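Local coordinates for protein glycoside Hydrolase Family 43_12 (Metagenome, PDB 7JVH) that probably hydrolyses glycosidic bonds of plant cell-wall polysaccharides such as arabinoxylan, as a family 43 glycoside hydrolase from a gut microbial community, at residues D72-N77 and V86-S91; R106-D111 and W161-N166; Y185-D190 and R202-W207; A433-Q438 and G558-M563; T447-N452 and T513-G518. All blocks are in the same frame, centred on the assembly; numbering follows the deposited sequence.

Contact 1 of 5, residues D72-N77 and V86-S91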
# COMPACT_ATOMS: atom_id res chain seq x y z
N ASP A 72 19.90 11.19 4.22
CA ASP A 72 19.05 10.06 3.83
C ASP A 72 17.61 10.15 4.34
O ASP A 72 17.38 10.39 5.53
CB ASP A 72 19.68 8.76 4.33
CG ASP A 72 21.00 8.47 3.68
OD1 ASP A 72 21.02 8.43 2.43
OD2 ASP A 72 21.99 8.27 4.40
N TYR A 73 16.66 9.94 3.42
CA TYR A 73 15.24 9.90 3.71
C TYR A 73 14.76 8.45 3.61
O TYR A 73 15.23 7.70 2.77
CB TYR A 73 14.43 10.77 2.73
CG TYR A 73 14.74 12.24 2.77
CD1 TYR A 73 14.20 13.06 3.77
CD2 TYR A 73 15.58 12.84 1.82
CE1 TYR A 73 14.48 14.41 3.81
CE2 TYR A 73 15.86 14.19 1.86
CZ TYR A 73 15.31 14.97 2.86
OH TYR A 73 15.61 16.31 2.92
N TYR A 74 13.81 8.09 4.48
CA TYR A 74 13.17 6.78 4.45
C TYR A 74 11.66 6.95 4.52
O TYR A 74 11.16 7.77 5.28
CB TYR A 74 13.68 5.88 5.58
CG TYR A 74 15.18 5.63 5.52
CD1 TYR A 74 16.06 6.51 6.12
CD2 TYR A 74 15.69 4.52 4.87
CE1 TYR A 74 17.44 6.29 6.07
CE2 TYR A 74 17.06 4.29 4.82
CZ TYR A 74 17.92 5.18 5.42
OH TYR A 74 19.27 4.97 5.36
N LEU A 75 10.94 6.19 3.69
CA LEU A 75 9.50 6.34 3.53
C LEU A 75 8.87 4.96 3.53
O LEU A 75 9.37 4.05 2.88
CB LEU A 75 9.21 7.07 2.22
CG LEU A 75 7.77 7.06 1.67
CD1 LEU A 75 6.88 8.09 2.33
CD2 LEU A 75 7.84 7.25 0.14
N VAL A 76 7.78 4.82 4.29
CA VAL A 76 7.09 3.54 4.45
C VAL A 76 5.57 3.69 4.35
O VAL A 76 5.04 4.80 4.48
CB VAL A 76 7.48 2.86 5.77
CG1 VAL A 76 8.98 2.59 5.81
CG2 VAL A 76 7.06 3.69 6.97
N ASN A 77 4.90 2.55 4.11
CA ASN A 77 3.47 2.47 3.82
C ASN A 77 2.81 1.26 4.51
O ASN A 77 3.47 0.27 4.85
CB ASN A 77 3.28 2.35 2.31
CG ASN A 77 3.91 3.50 1.54
OD1 ASN A 77 5.03 3.39 1.00
ND2 ASN A 77 3.19 4.61 1.47
N VAL A 86 4.88 -3.59 4.75
CA VAL A 86 5.51 -2.28 4.96
C VAL A 86 6.73 -2.11 4.06
O VAL A 86 7.86 -2.30 4.50
CB VAL A 86 5.87 -2.05 6.45
CG1 VAL A 86 6.39 -0.62 6.68
CG2 VAL A 86 4.68 -2.36 7.33
N PRO A 87 6.54 -1.71 2.78
CA PRO A 87 7.68 -1.49 1.89
C PRO A 87 8.39 -0.23 2.34
O PRO A 87 7.72 0.68 2.84
CB PRO A 87 7.02 -1.30 0.53
CG PRO A 87 5.64 -0.81 0.84
CD PRO A 87 5.24 -1.42 2.15
N ILE A 88 9.72 -0.21 2.22
CA ILE A 88 10.52 0.92 2.66
C ILE A 88 11.40 1.46 1.51
O ILE A 88 12.15 0.71 0.87
CB ILE A 88 11.33 0.58 3.93
CG1 ILE A 88 12.21 1.76 4.34
CG2 ILE A 88 12.14 -0.70 3.74
CD1 ILE A 88 12.68 1.70 5.79
N PHE A 89 11.25 2.76 1.23
CA PHE A 89 11.95 3.44 0.15
C PHE A 89 12.99 4.40 0.70
O PHE A 89 12.76 5.03 1.73
CB PHE A 89 10.94 4.18 -0.73
CG PHE A 89 9.89 3.29 -1.33
CD1 PHE A 89 8.70 3.05 -0.65
CD2 PHE A 89 10.09 2.67 -2.57
CE1 PHE A 89 7.72 2.23 -1.20
CE2 PHE A 89 9.12 1.83 -3.11
CZ PHE A 89 7.93 1.62 -2.42
N HIS A 90 14.13 4.49 0.02
CA HIS A 90 15.23 5.41 0.37
C HIS A 90 15.48 6.42 -0.75
O HIS A 90 15.39 6.08 -1.91
CB HIS A 90 16.50 4.62 0.71
CG HIS A 90 17.76 5.43 0.68
ND1 HIS A 90 18.57 5.52 -0.43
CD2 HIS A 90 18.36 6.17 1.65
CE1 HIS A 90 19.61 6.30 -0.15
NE2 HIS A 90 19.51 6.70 1.10
N SER A 91 15.78 7.66 -0.36
CA SER A 91 16.05 8.77 -1.29
C SER A 91 16.88 9.87 -0.62
O SER A 91 16.72 10.14 0.57
CB SER A 91 14.73 9.35 -1.80
OG SER A 91 14.93 10.51 -2.60
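V76 and I88 press together near the N77/V86 end of an antiparallel strand pair, the two inner strands of the first four-stranded blade of the five-bladed beta-propeller characteristic of family 43 glycoside hydrolases. This is the tight side of the contact. V76 and I88 lie side by side, CG1 of V76 3.6 Å from CB of I88, while CB of V76 also meets CG1 of V86; I126 of the neighbouring blade covers V76 and I88. On the other face of the sheet L75 and F89 face each other more loosely, CD2 to CD1 4.4 Å, and F377 meets the F89 ring edge-to-face. OD1 of N77 approaches the rim of the F89 ring, and ND2 of N77 is bonded to T336 and P62. Between the faces the backbones are tied by paired bonds at Y73 with S91 and L75 with F89, the bond from F89 N to L75 O being nearly straight (172°).

Toward D72 the contact opens to partial exposure and turns polar. The Y74 and H90 rings meet obliquely, planes 50° apart, with CE2 of Y74 3.9 Å from CD2 of H90. With its CG anti to the backbone N (chi1 163°), H90 carries its imidazole toward D72. There H90 NE2 donates to D72 OD1 over 2.7 Å, the oxygen lying in the ring plane but met from above the carboxylate plane.

Contact 2 of 5, residues R106-D111 and W161-N166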
# COMPACT_ATOMS: atom_id res chain seq x y z
N ARG A 106 10.04 -11.07 7.90
CA ARG A 106 10.13 -12.38 8.53
C ARG A 106 8.76 -12.75 9.11
O ARG A 106 7.98 -11.87 9.50
CB ARG A 106 11.18 -12.39 9.64
CG ARG A 106 12.59 -12.14 9.15
CD ARG A 106 13.61 -12.40 10.25
NE ARG A 106 13.37 -11.57 11.43
CZ ARG A 106 13.69 -10.28 11.54
NH1 ARG A 106 14.28 -9.63 10.54
NH2 ARG A 106 13.42 -9.62 12.66
N THR A 107 8.47 -14.06 9.13
CA THR A 107 7.24 -14.59 9.70
C THR A 107 7.13 -14.31 11.19
O THR A 107 6.03 -14.20 11.71
CB THR A 107 7.11 -16.09 9.38
OG1 THR A 107 6.98 -16.23 7.96
CG2 THR A 107 5.88 -16.71 10.04
N SER A 108 8.27 -14.17 11.86
CA SER A 108 8.33 -13.78 13.28
C SER A 108 7.88 -12.34 13.55
O SER A 108 7.60 -11.98 14.69
CB SER A 108 9.73 -13.98 13.84
OG SER A 108 10.66 -13.19 13.13
N GLN A 109 7.83 -11.52 12.50
CA GLN A 109 7.35 -10.14 12.58
C GLN A 109 5.89 -10.03 12.14
O GLN A 109 5.16 -9.15 12.60
CB GLN A 109 8.20 -9.22 11.70
CG GLN A 109 9.66 -9.09 12.12
CD GLN A 109 10.53 -8.47 11.03
OE1 GLN A 109 10.47 -8.88 9.86
NE2 GLN A 109 11.36 -7.49 11.41
N LEU A 110 5.49 -10.92 11.23
CA LEU A 110 4.20 -10.85 10.54
C LEU A 110 3.87 -12.20 9.91
O LEU A 110 4.63 -12.70 9.07
CB LEU A 110 4.24 -9.76 9.46
CG LEU A 110 3.12 -9.62 8.44
CD1 LEU A 110 1.79 -9.25 9.08
CD2 LEU A 110 3.50 -8.56 7.42
N ASP A 111 2.74 -12.78 10.32
CA ASP A 111 2.31 -14.10 9.89
C ASP A 111 0.83 -14.02 9.52
O ASP A 111 -0.04 -14.34 10.34
CB ASP A 111 2.53 -15.11 11.02
CG ASP A 111 2.04 -16.51 10.69
OD1 ASP A 111 1.70 -16.76 9.53
OD2 ASP A 111 1.98 -17.35 11.60
N TRP A 161 15.17 -5.34 10.42
CA TRP A 161 14.63 -4.86 11.69
C TRP A 161 14.42 -5.98 12.69
O TRP A 161 14.34 -7.16 12.33
CB TRP A 161 13.31 -4.14 11.44
CG TRP A 161 13.38 -2.96 10.50
CD1 TRP A 161 13.55 -3.01 9.14
CD2 TRP A 161 13.20 -1.58 10.83
NE1 TRP A 161 13.53 -1.75 8.62
CE2 TRP A 161 13.31 -0.85 9.63
CE3 TRP A 161 12.98 -0.89 12.03
CZ2 TRP A 161 13.21 0.55 9.59
CZ3 TRP A 161 12.88 0.50 11.98
CH2 TRP A 161 12.99 1.20 10.77
N SER A 162 14.33 -5.62 13.98
CA SER A 162 14.11 -6.56 15.07
C SER A 162 12.75 -7.23 14.98
O SER A 162 11.91 -6.86 14.16
CB SER A 162 14.20 -5.83 16.41
OG SER A 162 13.07 -4.99 16.61
N ASP A 163 12.53 -8.22 15.85
CA ASP A 163 11.21 -8.79 16.07
C ASP A 163 10.37 -7.77 16.83
O ASP A 163 10.90 -6.84 17.43
CB ASP A 163 11.31 -10.12 16.81
CG ASP A 163 11.65 -11.29 15.89
OD1 ASP A 163 11.43 -11.18 14.67
OD2 ASP A 163 12.15 -12.32 16.37
N PRO A 164 9.02 -7.88 16.81
CA PRO A 164 8.16 -6.85 17.40
C PRO A 164 8.28 -6.73 18.92
O PRO A 164 8.58 -7.70 19.60
CB PRO A 164 6.74 -7.32 17.01
CG PRO A 164 6.92 -8.38 15.96
CD PRO A 164 8.26 -8.99 16.20
N PHE A 165 8.05 -5.52 19.43
CA PHE A 165 7.83 -5.26 20.84
C PHE A 165 6.34 -4.97 20.92
O PHE A 165 5.86 -4.03 20.30
CB PHE A 165 8.62 -4.03 21.31
CG PHE A 165 10.10 -4.26 21.40
CD1 PHE A 165 10.92 -4.05 20.30
CD2 PHE A 165 10.68 -4.68 22.59
CE1 PHE A 165 12.30 -4.26 20.39
CE2 PHE A 165 12.04 -4.90 22.68
CZ PHE A 165 12.85 -4.69 21.58
N ASN A 166 5.60 -5.79 21.67
CA ASN A 166 4.15 -5.62 21.82
C ASN A 166 3.90 -4.44 22.76
O ASN A 166 4.45 -4.40 23.86
CB ASN A 166 3.49 -6.90 22.36
CG ASN A 166 3.17 -7.93 21.27
OD1 ASN A 166 2.70 -7.55 20.20
ND2 ASN A 166 3.46 -9.21 21.52
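Q109, D163 and R106 carry this contact between two loops. Q109 stretches its amide across so that NE2 donates to S162 O at 2.9 Å, from above that carbonyl's plane, while OE1 of Q109 accepts from R106 N; the flat amide is thereby held at both ends. Its CD lies over one face of the R106 guanidinium. R106, its chain bent at chi3 (-58°), brings NH2 to W161 O, 2.6 Å away and in the guanidinium plane. These loops belong to successive blades of the propeller: 106-111 follows the last strand of the first, and 161-166 leads into the outermost strand of the second. D163 closes the join with one oxygen: OD1 takes the salt bridge from R106 NH2 at 3.2 Å and a bond from S108 OG at 2.6 Å, the two donors arriving from opposite faces of the carboxylate. A leucine in place of R106 would probably leave W161 O without this donor and D163 without its opposite charge. Next to them, CG of P164 rests 3.8 Å from CA of Q109.

Contact 3 of 5, residues Y185-D190 and R202-W207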
# COMPACT_ATOMS: atom_id res chain seq x y z
N TYR A 185 7.78 10.05 23.94
CA TYR A 185 6.33 10.00 24.00
C TYR A 185 5.77 9.19 22.85
O TYR A 185 6.46 8.88 21.88
CB TYR A 185 5.76 11.42 24.01
CG TYR A 185 6.32 12.24 25.15
CD1 TYR A 185 5.77 12.14 26.43
CD2 TYR A 185 7.42 13.08 24.97
CE1 TYR A 185 6.28 12.88 27.48
CE2 TYR A 185 7.94 13.82 26.02
CZ TYR A 185 7.37 13.71 27.27
OH TYR A 185 7.88 14.44 28.31
N LEU A 186 4.50 8.82 22.99
CA LEU A 186 3.81 8.02 22.01
C LEU A 186 2.39 8.54 21.93
O LEU A 186 1.72 8.66 22.94
CB LEU A 186 3.81 6.56 22.43
CG LEU A 186 3.19 5.57 21.45
CD1 LEU A 186 3.73 4.18 21.73
CD2 LEU A 186 1.65 5.60 21.47
N VAL A 187 1.96 8.87 20.71
CA VAL A 187 0.62 9.36 20.47
C VAL A 187 -0.10 8.37 19.57
O VAL A 187 0.52 7.70 18.72
CB VAL A 187 0.63 10.78 19.87
CG1 VAL A 187 1.12 10.75 18.41
CG2 VAL A 187 -0.73 11.43 20.06
N HIS A 188 -1.41 8.23 19.78
CA HIS A 188 -2.21 7.33 18.97
C HIS A 188 -3.67 7.73 19.00
O HIS A 188 -4.07 8.56 19.82
CB HIS A 188 -2.00 5.88 19.42
CG HIS A 188 -2.67 5.54 20.72
ND1 HIS A 188 -3.88 4.88 20.79
CD2 HIS A 188 -2.29 5.75 22.01
CE1 HIS A 188 -4.22 4.71 22.06
NE2 HIS A 188 -3.27 5.23 22.82
N ASN A 189 -4.43 7.16 18.05
CA ASN A 189 -5.89 7.27 18.01
C ASN A 189 -6.45 6.24 19.00
O ASN A 189 -5.85 5.20 19.21
CB ASN A 189 -6.38 7.08 16.56
CG ASN A 189 -7.78 6.50 16.45
OD1 ASN A 189 -8.00 5.33 16.78
ND2 ASN A 189 -8.73 7.29 15.93
N ASP A 190 -7.59 6.57 19.61
CA ASP A 190 -8.28 5.66 20.53
C ASP A 190 -9.78 5.94 20.49
O ASP A 190 -10.22 6.90 19.87
CB ASP A 190 -7.75 5.83 21.96
CG ASP A 190 -7.87 4.54 22.80
OD1 ASP A 190 -8.52 3.56 22.35
OD2 ASP A 190 -7.32 4.50 23.92
N ARG A 202 -13.75 9.78 17.92
CA ARG A 202 -12.47 9.22 18.30
C ARG A 202 -11.62 10.26 19.01
O ARG A 202 -12.02 11.43 19.11
CB ARG A 202 -11.75 8.70 17.04
CG ARG A 202 -12.40 7.48 16.42
CD ARG A 202 -12.60 6.26 17.31
NE ARG A 202 -11.38 5.45 17.41
CZ ARG A 202 -11.33 4.13 17.52
NH1 ARG A 202 -12.45 3.39 17.55
NH2 ARG A 202 -10.15 3.55 17.65
N CYS A 203 -10.46 9.82 19.51
CA CYS A 203 -9.60 10.62 20.38
C CYS A 203 -8.16 10.46 20.00
O CYS A 203 -7.77 9.42 19.48
CB CYS A 203 -9.72 10.13 21.84
SG CYS A 203 -11.30 10.47 22.59
N ILE A 204 -7.37 11.50 20.29
CA ILE A 204 -5.92 11.41 20.26
C ILE A 204 -5.43 11.34 21.71
O ILE A 204 -5.78 12.19 22.53
CB ILE A 204 -5.26 12.60 19.55
CG1 ILE A 204 -5.79 12.72 18.11
CG2 ILE A 204 -3.75 12.46 19.58
CD1 ILE A 204 -5.65 11.47 17.27
N LYS A 205 -4.62 10.32 21.98
CA LYS A 205 -4.11 10.02 23.29
C LYS A 205 -2.60 10.01 23.23
O LYS A 205 -2.04 9.52 22.27
CB LYS A 205 -4.61 8.64 23.73
CG LYS A 205 -4.29 8.30 25.18
CD LYS A 205 -5.06 7.08 25.66
CE LYS A 205 -6.55 7.38 25.80
NZ LYS A 205 -7.33 6.17 26.15
N ILE A 206 -1.96 10.56 24.27
CA ILE A 206 -0.50 10.56 24.38
C ILE A 206 -0.06 9.81 25.63
O ILE A 206 -0.77 9.78 26.63
CB ILE A 206 0.05 12.00 24.37
CG1 ILE A 206 1.57 12.00 24.20
CG2 ILE A 206 -0.35 12.77 25.62
CD1 ILE A 206 2.13 13.38 23.90
N TRP A 207 1.11 9.16 25.53
CA TRP A 207 1.75 8.41 26.60
C TRP A 207 3.21 8.78 26.64
O TRP A 207 3.81 9.00 25.60
CB TRP A 207 1.72 6.91 26.31
CG TRP A 207 0.38 6.27 26.22
CD1 TRP A 207 -0.46 6.26 25.16
CD2 TRP A 207 -0.25 5.47 27.23
NE1 TRP A 207 -1.58 5.53 25.44
CE2 TRP A 207 -1.49 5.04 26.71
CE3 TRP A 207 0.10 5.10 28.54
CZ2 TRP A 207 -2.38 4.25 27.44
CZ3 TRP A 207 -0.79 4.30 29.26
CH2 TRP A 207 -2.02 3.91 28.72
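H188 and W207 meet rim to rim, with W207 NE1 donating to H188 NE2 over 3.1 Å, close to the plane of both rings. H188 holds its CG between the backbone N and the carbonyl carbon (chi1 74°), which stands the imidazole beside K205; its ND1 turns back to N189 O in a very short, bent bond that is best taken with caution. F169 meets both rings. The two strands are the inner pair of the third four-stranded propeller blade, and each of the hydrogen-bonded pairs L186-W207, H188-K205 and D190-C203 has two backbone bonds. K205 runs alongside H188 and bends at chi3 (-70°), bringing NZ to D190 OD2 in a salt bridge of 2.8 Å, on the anti side but tilted out of the carboxylate plane. On the opposite face the V187 and I204 side chains cross obliquely, with P241 touching both residues. R202, bent at chi2 and chi3, curls back with its guanidinium nearly coplanar with the N189 amide; R202 NH2 donates to a lone pair of N189 OD1 at 2.9 Å, and ND2 of N189 bonds to I238 O.

Contact 4 of 5, residues A433-Q438 and G558-M563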
# COMPACT_ATOMS: atom_id res chain seq x y z
N ALA A 433 0.71 -17.60 -5.38
CA ALA A 433 0.62 -16.57 -6.39
C ALA A 433 1.54 -15.39 -6.02
O ALA A 433 1.68 -15.05 -4.85
CB ALA A 433 -0.81 -16.12 -6.54
N LEU A 434 2.18 -14.80 -7.03
CA LEU A 434 3.04 -13.63 -6.85
C LEU A 434 2.40 -12.46 -7.56
O LEU A 434 1.97 -12.59 -8.71
CB LEU A 434 4.45 -13.89 -7.37
CG LEU A 434 5.57 -13.03 -6.80
CD1 LEU A 434 5.66 -13.17 -5.29
CD2 LEU A 434 6.90 -13.40 -7.45
N PHE A 435 2.32 -11.31 -6.87
CA PHE A 435 1.48 -10.20 -7.26
C PHE A 435 2.26 -8.89 -7.37
O PHE A 435 3.23 -8.64 -6.65
CB PHE A 435 0.35 -9.99 -6.26
CG PHE A 435 -0.76 -11.01 -6.36
CD1 PHE A 435 -1.57 -11.06 -7.49
CD2 PHE A 435 -1.00 -11.91 -5.32
CE1 PHE A 435 -2.59 -11.98 -7.59
CE2 PHE A 435 -2.02 -12.83 -5.42
CZ PHE A 435 -2.83 -12.87 -6.54
N HIS A 436 1.77 -8.06 -8.30
CA HIS A 436 2.27 -6.73 -8.58
C HIS A 436 1.06 -5.83 -8.42
O HIS A 436 -0.02 -6.14 -8.94
CB HIS A 436 2.79 -6.68 -10.01
CG HIS A 436 3.47 -5.39 -10.36
ND1 HIS A 436 2.77 -4.21 -10.55
CD2 HIS A 436 4.77 -5.08 -10.56
CE1 HIS A 436 3.62 -3.25 -10.85
NE2 HIS A 436 4.84 -3.75 -10.86
N ARG A 437 1.23 -4.72 -7.70
CA ARG A 437 0.16 -3.76 -7.49
C ARG A 437 -0.29 -3.17 -8.81
O ARG A 437 0.53 -2.93 -9.70
CB ARG A 437 0.65 -2.63 -6.57
CG ARG A 437 0.92 -3.06 -5.14
CD ARG A 437 1.74 -2.00 -4.45
NE ARG A 437 2.03 -2.23 -3.03
CZ ARG A 437 2.94 -3.08 -2.58
NH1 ARG A 437 3.64 -3.87 -3.39
NH2 ARG A 437 3.16 -3.17 -1.28
N GLN A 438 -1.60 -2.95 -8.94
CA GLN A 438 -2.17 -2.20 -10.05
C GLN A 438 -1.83 -0.73 -9.79
O GLN A 438 -2.40 -0.10 -8.88
CB GLN A 438 -3.67 -2.40 -10.18
CG GLN A 438 -4.31 -1.59 -11.28
CD GLN A 438 -5.70 -2.08 -11.70
OE1 GLN A 438 -6.16 -3.12 -11.24
NE2 GLN A 438 -6.35 -1.34 -12.59
N GLY A 558 -5.70 -1.78 -2.88
CA GLY A 558 -5.83 -1.71 -4.32
C GLY A 558 -5.74 -3.10 -4.97
O GLY A 558 -5.22 -4.02 -4.40
N ALA A 559 -6.22 -3.19 -6.21
CA ALA A 559 -6.14 -4.41 -6.99
C ALA A 559 -4.70 -4.80 -7.26
O ALA A 559 -3.79 -3.97 -7.19
CB ALA A 559 -6.91 -4.27 -8.30
N LEU A 560 -4.51 -6.09 -7.57
CA LEU A 560 -3.22 -6.69 -7.84
C LEU A 560 -3.32 -7.45 -9.15
O LEU A 560 -4.39 -7.88 -9.55
CB LEU A 560 -2.83 -7.66 -6.72
CG LEU A 560 -2.84 -7.08 -5.29
CD1 LEU A 560 -2.79 -8.19 -4.27
CD2 LEU A 560 -1.68 -6.11 -5.07
N VAL A 561 -2.18 -7.63 -9.82
CA VAL A 561 -2.07 -8.47 -10.98
C VAL A 561 -0.85 -9.34 -10.78
O VAL A 561 0.17 -8.89 -10.28
CB VAL A 561 -1.99 -7.63 -12.30
CG1 VAL A 561 -0.70 -6.83 -12.37
CG2 VAL A 561 -2.14 -8.53 -13.52
N GLY A 562 -0.96 -10.62 -11.14
CA GLY A 562 0.13 -11.54 -10.96
C GLY A 562 -0.11 -12.91 -11.57
O GLY A 562 -1.10 -13.12 -12.27
N MSE A 563 0.81 -13.83 -11.28
CA MSE A 563 0.72 -15.20 -11.75
C MSE A 563 0.55 -16.11 -10.53
O MSE A 563 1.03 -15.81 -9.44
CB MSE A 563 1.93 -15.53 -12.63
CG MSE A 563 3.29 -15.37 -11.99
SE MSE A 563 4.63 -14.38 -13.09
CE MSE A 563 5.10 -12.90 -11.91
O HOH W 1 -2.64 -1.48 -6.06
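The F435 ring has CD1 of L560 over one face and the V561 carbonyl carbon near its edge, while its CD1 lies 3.7 Å from CB of L560. Y464 meets the same ring at about 40°. The H436 imidazole swings away from the 558-563 segment: Y35 meets it at about 30° and W397 edge-to-face, and ND1 donates to R437 O. The other methyl of L560, CD2, lies against CA of R437 at 3.8 Å. The two strands pair antiparallel at the edge of the six-stranded sheet of the C-terminal concanavalin A-like beta-sandwich, with 433-437 outermost. G562 sits opposite F435, where the backbones close to 4.2 Å between CA atoms and a side chain would run into L434 O. H436 N donates to V561 O at 2.7 Å and V561 N returns the bond. Q438 N donates to A559 O at 3.0 Å. Direct hydrogen bonds across this buried pairing thus all join backbone atoms; Q438 OE1 and R437 NE turn to Y526 and C60, and a water bridges Q438 O and A559 O, giving the latter a second donor.

Contact 5 of 5, residues T447-N452 and T513-G518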
# COMPACT_ATOMS: atom_id res chain seq x y z
N THR A 447 1.99 -12.53 -19.11
CA THR A 447 2.93 -13.46 -18.53
C THR A 447 3.11 -14.64 -19.49
O THR A 447 2.19 -14.99 -20.23
CB THR A 447 2.48 -13.95 -17.12
OG1 THR A 447 3.57 -14.62 -16.48
CG2 THR A 447 1.27 -14.89 -17.19
N THR A 448 4.30 -15.23 -19.46
CA THR A 448 4.68 -16.34 -20.32
C THR A 448 5.11 -17.48 -19.42
O THR A 448 5.92 -17.28 -18.52
CB THR A 448 5.82 -15.95 -21.28
OG1 THR A 448 5.40 -14.84 -22.06
CG2 THR A 448 6.18 -17.08 -22.21
N LEU A 449 4.55 -18.66 -19.67
CA LEU A 449 4.73 -19.80 -18.78
C LEU A 449 4.91 -21.09 -19.55
O LEU A 449 4.35 -21.27 -20.62
CB LEU A 449 3.58 -19.91 -17.74
CG LEU A 449 2.21 -20.44 -18.19
CD1 LEU A 449 1.53 -21.27 -17.12
CD2 LEU A 449 1.32 -19.29 -18.60
N SER A 450 5.75 -21.96 -18.98
CA SER A 450 5.94 -23.32 -19.43
C SER A 450 5.21 -24.21 -18.44
O SER A 450 5.57 -24.29 -17.27
CB SER A 450 7.43 -23.65 -19.50
OG SER A 450 7.62 -25.05 -19.52
N TYR A 451 4.15 -24.86 -18.93
CA TYR A 451 3.15 -25.52 -18.11
C TYR A 451 3.53 -26.97 -18.01
O TYR A 451 3.35 -27.72 -18.97
CB TYR A 451 1.77 -25.33 -18.75
CG TYR A 451 0.69 -26.16 -18.11
CD1 TYR A 451 -0.00 -25.70 -16.99
CD2 TYR A 451 0.38 -27.42 -18.60
CE1 TYR A 451 -0.99 -26.46 -16.38
CE2 TYR A 451 -0.60 -28.20 -17.99
CZ TYR A 451 -1.28 -27.71 -16.88
OH TYR A 451 -2.25 -28.49 -16.32
N ASN A 452 4.12 -27.35 -16.88
CA ASN A 452 4.30 -28.76 -16.50
C ASN A 452 3.08 -29.69 -16.73
O ASN A 452 2.14 -29.70 -15.95
CB ASN A 452 4.71 -28.84 -15.03
CG ASN A 452 5.15 -30.23 -14.64
OD1 ASN A 452 4.63 -31.21 -15.16
ND2 ASN A 452 6.13 -30.31 -13.75
N THR A 513 4.57 -26.21 -26.21
CA THR A 513 5.39 -25.00 -26.21
C THR A 513 4.96 -24.09 -25.07
O THR A 513 3.88 -24.27 -24.52
CB THR A 513 5.25 -24.18 -27.52
OG1 THR A 513 4.12 -23.32 -27.42
CG2 THR A 513 5.08 -25.09 -28.74
N PRO A 514 5.77 -23.07 -24.70
CA PRO A 514 5.33 -22.06 -23.73
C PRO A 514 4.08 -21.35 -24.25
O PRO A 514 3.83 -21.33 -25.47
CB PRO A 514 6.53 -21.09 -23.68
CG PRO A 514 7.69 -21.88 -24.15
CD PRO A 514 7.15 -22.83 -25.17
N ILE A 515 3.31 -20.77 -23.33
CA ILE A 515 2.11 -20.01 -23.67
C ILE A 515 2.16 -18.66 -22.96
O ILE A 515 2.69 -18.56 -21.85
CB ILE A 515 0.82 -20.79 -23.31
CG1 ILE A 515 -0.43 -20.05 -23.81
CG2 ILE A 515 0.72 -21.04 -21.81
CD1 ILE A 515 -1.70 -20.86 -23.63
N THR A 516 1.61 -17.63 -23.61
CA THR A 516 1.54 -16.30 -23.01
C THR A 516 0.07 -15.99 -22.71
O THR A 516 -0.80 -16.22 -23.56
CB THR A 516 2.18 -15.21 -23.92
OG1 THR A 516 3.60 -15.30 -23.83
CG2 THR A 516 1.77 -13.82 -23.48
N LEU A 517 -0.19 -15.50 -21.49
CA LEU A 517 -1.50 -15.02 -21.11
C LEU A 517 -1.42 -13.52 -20.89
O LEU A 517 -0.40 -13.01 -20.43
CB LEU A 517 -1.99 -15.73 -19.83
CG LEU A 517 -2.00 -17.26 -19.85
CD1 LEU A 517 -2.55 -17.78 -18.52
CD2 LEU A 517 -2.78 -17.81 -21.05
N GLY A 518 -2.50 -12.82 -21.24
CA GLY A 518 -2.53 -11.38 -21.19
C GLY A 518 -3.87 -10.85 -20.69
O GLY A 518 -4.90 -11.52 -20.87
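T447 opens the pairing with L517: its N donates to L517 O at 2.8 Å and L517 N answers to T447 O, while its hydroxyl turns to N32 O on strand 28-37. T448 comes next, on the other face of the sheet. Its OG1 sits beside the backbone N (chi1 -58°), as does that of T516, and the two hydroxyls share a hydrogen bond of 2.6 Å. A valine in place of T448 would probably leave the T516 hydroxyl without this partner. L449 returns to the buried face, where its CD2 lies 3.7 Å from CG2 of I515 and 4.1 Å from CG of L517. Its backbone N donates to I515 O and its O accepts from I515 N, both at 2.9 Å. Alongside, CB of P514 approaches L449 O. These strands are neighbours in the larger sheet of the C-terminal beta-sandwich, antiparallel at 146°. L449, I515 and L517 thus turn their apolar side chains toward the six-stranded sheet, T447 sharing that face with its hydroxyl satisfied by N32, while the hydroxyl-bonded threonine pair lies on the partly exposed side.

Contacts 1, 2 and 3 come in that order along the chain and belong to the family 43 propeller: contact 1 lies within the first blade, contact 2 joins the loops of the first and second, and contact 3 lies within the third, its centre about 24 Å from that of contact 1. I88 of contact 1 packs on W161 of contact 2. Contacts 4 and 5 follow in the C-terminal sandwich, one in each sheet, their centres about 17 Å apart; contact 5 falls between the two segments of contact 4, and the selenium of the selenomethionine M563 packs against T447 across the sandwich. One place where the two domains meet is P87 of contact 1 against R437 of contact 4, so the sandwich is docked directly on the propeller.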